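Side-chain contact in Glyoxalase/bleomycin resisance protein/dioxygenase (Streptomyces sp. CB03234, PDB 5UJP), which binds riboflavin and calcium and, as a member of the glyoxalase/bleomycin resistance protein/dioxygenase superfamily, may have dioxygenase activity: residues D17-T22 / T48-V53. Residues are numbered along the deposited sequence; the frame is centred on the assembly and turned at random. Where two conformers were deposited one is given.
Sequences DFYVET and TSLVLV. With CA (calcium ion), chain C.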
ATOM      1  N   ASP A  17     -18.558  -3.945   5.989  1.00 24.94           N
ATOM      2  CA  ASP A  17     -18.977  -3.906   7.394  1.00 25.55           C
ATOM      3  C   ASP A  17     -17.777  -3.681   8.300  1.00 24.18           C
ATOM      4  O   ASP A  17     -17.816  -2.861   9.220  1.00 25.40           O
ATOM      5  CB  ASP A  17     -19.611  -5.236   7.796  1.00 28.91           C
ATOM      6  CG  ASP A  17     -20.967  -5.495   7.145  1.00 32.86           C
ATOM      7  OD1 ASP A  17     -21.646  -4.564   6.658  1.00 36.23           O
ATOM      8  OD2 ASP A  17     -21.337  -6.681   7.119  1.00 34.06           O
ATOM      9  N   PHE A  18     -16.701  -4.440   8.077  1.00 21.55           N
ATOM     10  CA  PHE A  18     -15.536  -4.353   8.959  1.00 21.75           C
ATOM     11  C   PHE A  18     -14.853  -2.994   8.863  1.00 20.84           C
ATOM     12  O   PHE A  18     -14.639  -2.322   9.885  1.00 21.83           O
ATOM     13  CB  PHE A  18     -14.549  -5.472   8.650  1.00 21.00           C
ATOM     14  CG  PHE A  18     -13.335  -5.456   9.556  1.00 21.62           C
ATOM     15  CD1 PHE A  18     -13.429  -5.963  10.843  1.00 22.73           C
ATOM     16  CD2 PHE A  18     -12.119  -4.923   9.124  1.00 21.55           C
ATOM     17  CE1 PHE A  18     -12.319  -5.921  11.682  1.00 23.64           C
ATOM     18  CE2 PHE A  18     -11.016  -4.897   9.956  1.00 21.31           C
ATOM     19  CZ  PHE A  18     -11.119  -5.411  11.235  1.00 23.04           C
ATOM     20  N   TYR A  19     -14.475  -2.569   7.646  1.00 19.66           N
ATOM     21  CA  TYR A  19     -13.648  -1.364   7.536  1.00 20.76           C
ATOM     22  C   TYR A  19     -14.453  -0.106   7.824  1.00 20.54           C
ATOM     23  O   TYR A  19     -13.937   0.822   8.444  1.00 20.77           O
ATOM     24  CB  TYR A  19     -12.966  -1.250   6.163  1.00 21.03           C
ATOM     25  CG  TYR A  19     -11.807  -2.209   6.050  1.00 18.82           C
ATOM     26  CD1 TYR A  19     -10.511  -1.827   6.443  1.00 20.15           C
ATOM     27  CD2 TYR A  19     -11.993  -3.488   5.544  1.00 19.74           C
ATOM     28  CE1 TYR A  19      -9.467  -2.681   6.368  1.00 19.72           C
ATOM     29  CE2 TYR A  19     -10.911  -4.386   5.450  1.00 18.21           C
ATOM     30  CZ  TYR A  19      -9.653  -3.974   5.863  1.00 18.88           C
ATOM     31  OH  TYR A  19      -8.558  -4.853   5.786  1.00 19.86           O
ATOM     32  N   VAL A  20     -15.679  -0.034   7.334  1.00 20.64           N
ATOM     33  CA  VAL A  20     -16.456   1.183   7.515  1.00 21.44           C
ATOM     34  C   VAL A  20     -17.109   1.209   8.889  1.00 25.42           C
ATOM     35  O   VAL A  20     -16.982   2.186   9.649  1.00 26.01           O
ATOM     36  CB  VAL A  20     -17.491   1.330   6.381  1.00 22.91           C
ATOM     37  CG1 VAL A  20     -18.328   2.613   6.584  1.00 26.72           C
ATOM     38  CG2 VAL A  20     -16.811   1.325   5.009  1.00 24.34           C
ATOM     39  N   GLU A  21     -17.861   0.156   9.224  1.00 25.53           N
ATOM     40  CA  GLU A  21     -18.659   0.229  10.448  1.00 26.08           C
ATOM     41  C   GLU A  21     -17.840  -0.118  11.690  1.00 25.81           C
ATOM     42  O   GLU A  21     -17.891   0.599  12.689  1.00 27.87           O
ATOM     43  CB  GLU A  21     -19.902  -0.657  10.311  1.00 29.20           C
ATOM     44  CG  GLU A  21     -20.765  -0.379   9.087  1.00 33.83           C
ATOM     45  CD  GLU A  21     -21.506   0.931   9.176  1.00 38.26           C
ATOM     46  OE1 GLU A  21     -22.149   1.170  10.221  1.00 40.35           O
ATOM     47  OE2 GLU A  21     -21.470   1.708   8.198  1.00 41.28           O
ATOM     48  N   THR A  22     -17.090  -1.220  11.656  1.00 24.28           N
ATOM     49  CA  THR A  22     -16.355  -1.671  12.828  1.00 23.88           C
ATOM     50  C   THR A  22     -15.118  -0.816  13.075  1.00 23.82           C
ATOM     51  O   THR A  22     -14.976  -0.240  14.157  1.00 26.31           O
ATOM     52  CB  THR A  22     -15.989  -3.143  12.682  1.00 25.01           C
ATOM     53  OG1 THR A  22     -17.200  -3.918  12.619  1.00 25.89           O
ATOM     54  CG2 THR A  22     -15.122  -3.601  13.858  1.00 26.46           C
ATOM     55  N   THR A  48      -4.470   8.649   2.377  1.00 16.83           N
ATOM     56  CA  THR A  48      -4.224   7.283   1.946  1.00 16.77           C
ATOM     57  C   THR A  48      -5.543   6.527   2.003  1.00 17.06           C
ATOM     58  O   THR A  48      -6.229   6.558   3.029  1.00 20.24           O
ATOM     59  CB  THR A  48      -3.239   6.616   2.897  1.00 18.28           C
ATOM     60  OG1 THR A  48      -2.070   7.409   3.018  1.00 20.08           O
ATOM     61  CG2 THR A  48      -2.903   5.214   2.387  1.00 17.19           C
ATOM     62  N   SER A  49      -5.900   5.854   0.913  0.58 16.59           N
ATOM     63  CA  SER A  49      -7.144   5.113   0.849  0.58 17.37           C
ATOM     64  C   SER A  49      -6.881   3.648   0.531  0.58 17.85           C
ATOM     65  O   SER A  49      -5.850   3.298  -0.044  0.58 18.68           O
ATOM     66  CB  SER A  49      -8.177   5.701  -0.148  0.58 19.70           C
ATOM     67  OG  SER A  49      -7.647   5.711  -1.466  0.58 20.13           O
ATOM     68  N   LEU A  50      -7.809   2.788   0.964  1.00 18.61           N
ATOM     69  CA  LEU A  50      -7.768   1.347   0.729  1.00 19.34           C
ATOM     70  C   LEU A  50      -8.941   1.005  -0.176  1.00 18.57           C
ATOM     71  O   LEU A  50     -10.063   1.452   0.061  1.00 20.61           O
ATOM     72  CB  LEU A  50      -7.886   0.550   2.050  1.00 19.64           C
ATOM     73  CG  LEU A  50      -6.930   0.936   3.178  1.00 20.69           C
ATOM     74  CD1 LEU A  50      -7.182   0.099   4.448  1.00 20.97           C
ATOM     75  CD2 LEU A  50      -5.497   0.752   2.695  1.00 21.60           C
ATOM     76  N   VAL A  51      -8.688   0.195  -1.189  1.00 18.02           N
ATOM     77  CA  VAL A  51      -9.736  -0.354  -2.026  1.00 17.57           C
ATOM     78  C   VAL A  51      -9.835  -1.829  -1.691  1.00 18.13           C
ATOM     79  O   VAL A  51      -8.836  -2.562  -1.713  1.00 19.92           O
ATOM     80  CB  VAL A  51      -9.452  -0.128  -3.520  1.00 21.72           C
ATOM     81  CG1 VAL A  51     -10.680  -0.523  -4.352  1.00 24.71           C
ATOM     82  CG2 VAL A  51      -9.092   1.316  -3.752  1.00 25.16           C
ATOM     83  N   LEU A  52     -11.057  -2.285  -1.427  1.00 18.34           N
ATOM     84  CA  LEU A  52     -11.282  -3.623  -0.908  1.00 18.27           C
ATOM     85  C   LEU A  52     -11.676  -4.483  -2.098  1.00 19.99           C
ATOM     86  O   LEU A  52     -12.825  -4.436  -2.554  1.00 21.20           O
ATOM     87  CB  LEU A  52     -12.384  -3.583   0.157  1.00 19.64           C
ATOM     88  CG  LEU A  52     -12.162  -2.538   1.258  1.00 19.58           C
ATOM     89  CD1 LEU A  52     -13.323  -2.558   2.280  1.00 20.97           C
ATOM     90  CD2 LEU A  52     -10.823  -2.756   2.001  1.00 20.54           C
ATOM     91  N   VAL A  53     -10.718  -5.261  -2.609  1.00 20.02           N
ATOM     92  CA  VAL A  53     -10.819  -5.869  -3.930  1.00 21.77           C
ATOM     93  C   VAL A  53     -10.861  -7.392  -3.834  1.00 20.97           C
ATOM     94  O   VAL A  53     -10.405  -8.016  -2.875  1.00 22.84           O
ATOM     95  CB  VAL A  53      -9.691  -5.440  -4.897  1.00 21.22           C
ATOM     96  CG1 VAL A  53      -9.528  -3.917  -4.927  1.00 23.63           C
ATOM     97  CG2 VAL A  53      -8.359  -6.102  -4.511  1.00 24.25           C
TER
HETATM   98 CA    CA C 201      -0.149   9.283   2.027  1.00 21.36          CA
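Tyr-19 lays one face of its ring on the isobutyl end of Leu-52, whose CD2 methyl sits 4.0 Å from the ring centroid and 19° off the ring normal, a CH-pi contact. Both methyls of Leu-52 lie on this face, CD2 over the CD2-CE2 half and CD1 nearer the root of the ring, 3.6 Å from Tyr-19 CD2 and 4.1 Å from its CB. Leu-50, two residues back on the strand, approaches from the same side of the ring plane, beyond the CE1 border: its CD1 lies obliquely 4.1 Å from Tyr-19 CE1, and the two side chains cross at about a right angle. CB of Tyr-19 points toward the strand, and with CG anti to the carbonyl carbon (chi1 -75°) the ring turns broadside to 48-53. Phe-18 CD2 lies over the opposite face, 3.8 Å above the plane and offset toward the rim. The buried phenol OH is hydrogen-bonded to Asp-104; no hydrogen bond joins the two segments. Val-7 of the neighbouring strand touches both Tyr-19 and Leu-50. Well away from the ring, Thr-48 OG1 is a long 2.9 Å ligand to a calcium ion also bound by Asp-47 OD1 and Ser-1 O, and by Ser-1 O and Thr-48 OG1 of the second subunit. Such packing of helix 12-23 against the mixed sheet 3-8/48-53/37-42/26-30 is characteristic of the βαβββ module of the vicinal oxygen chelate fold.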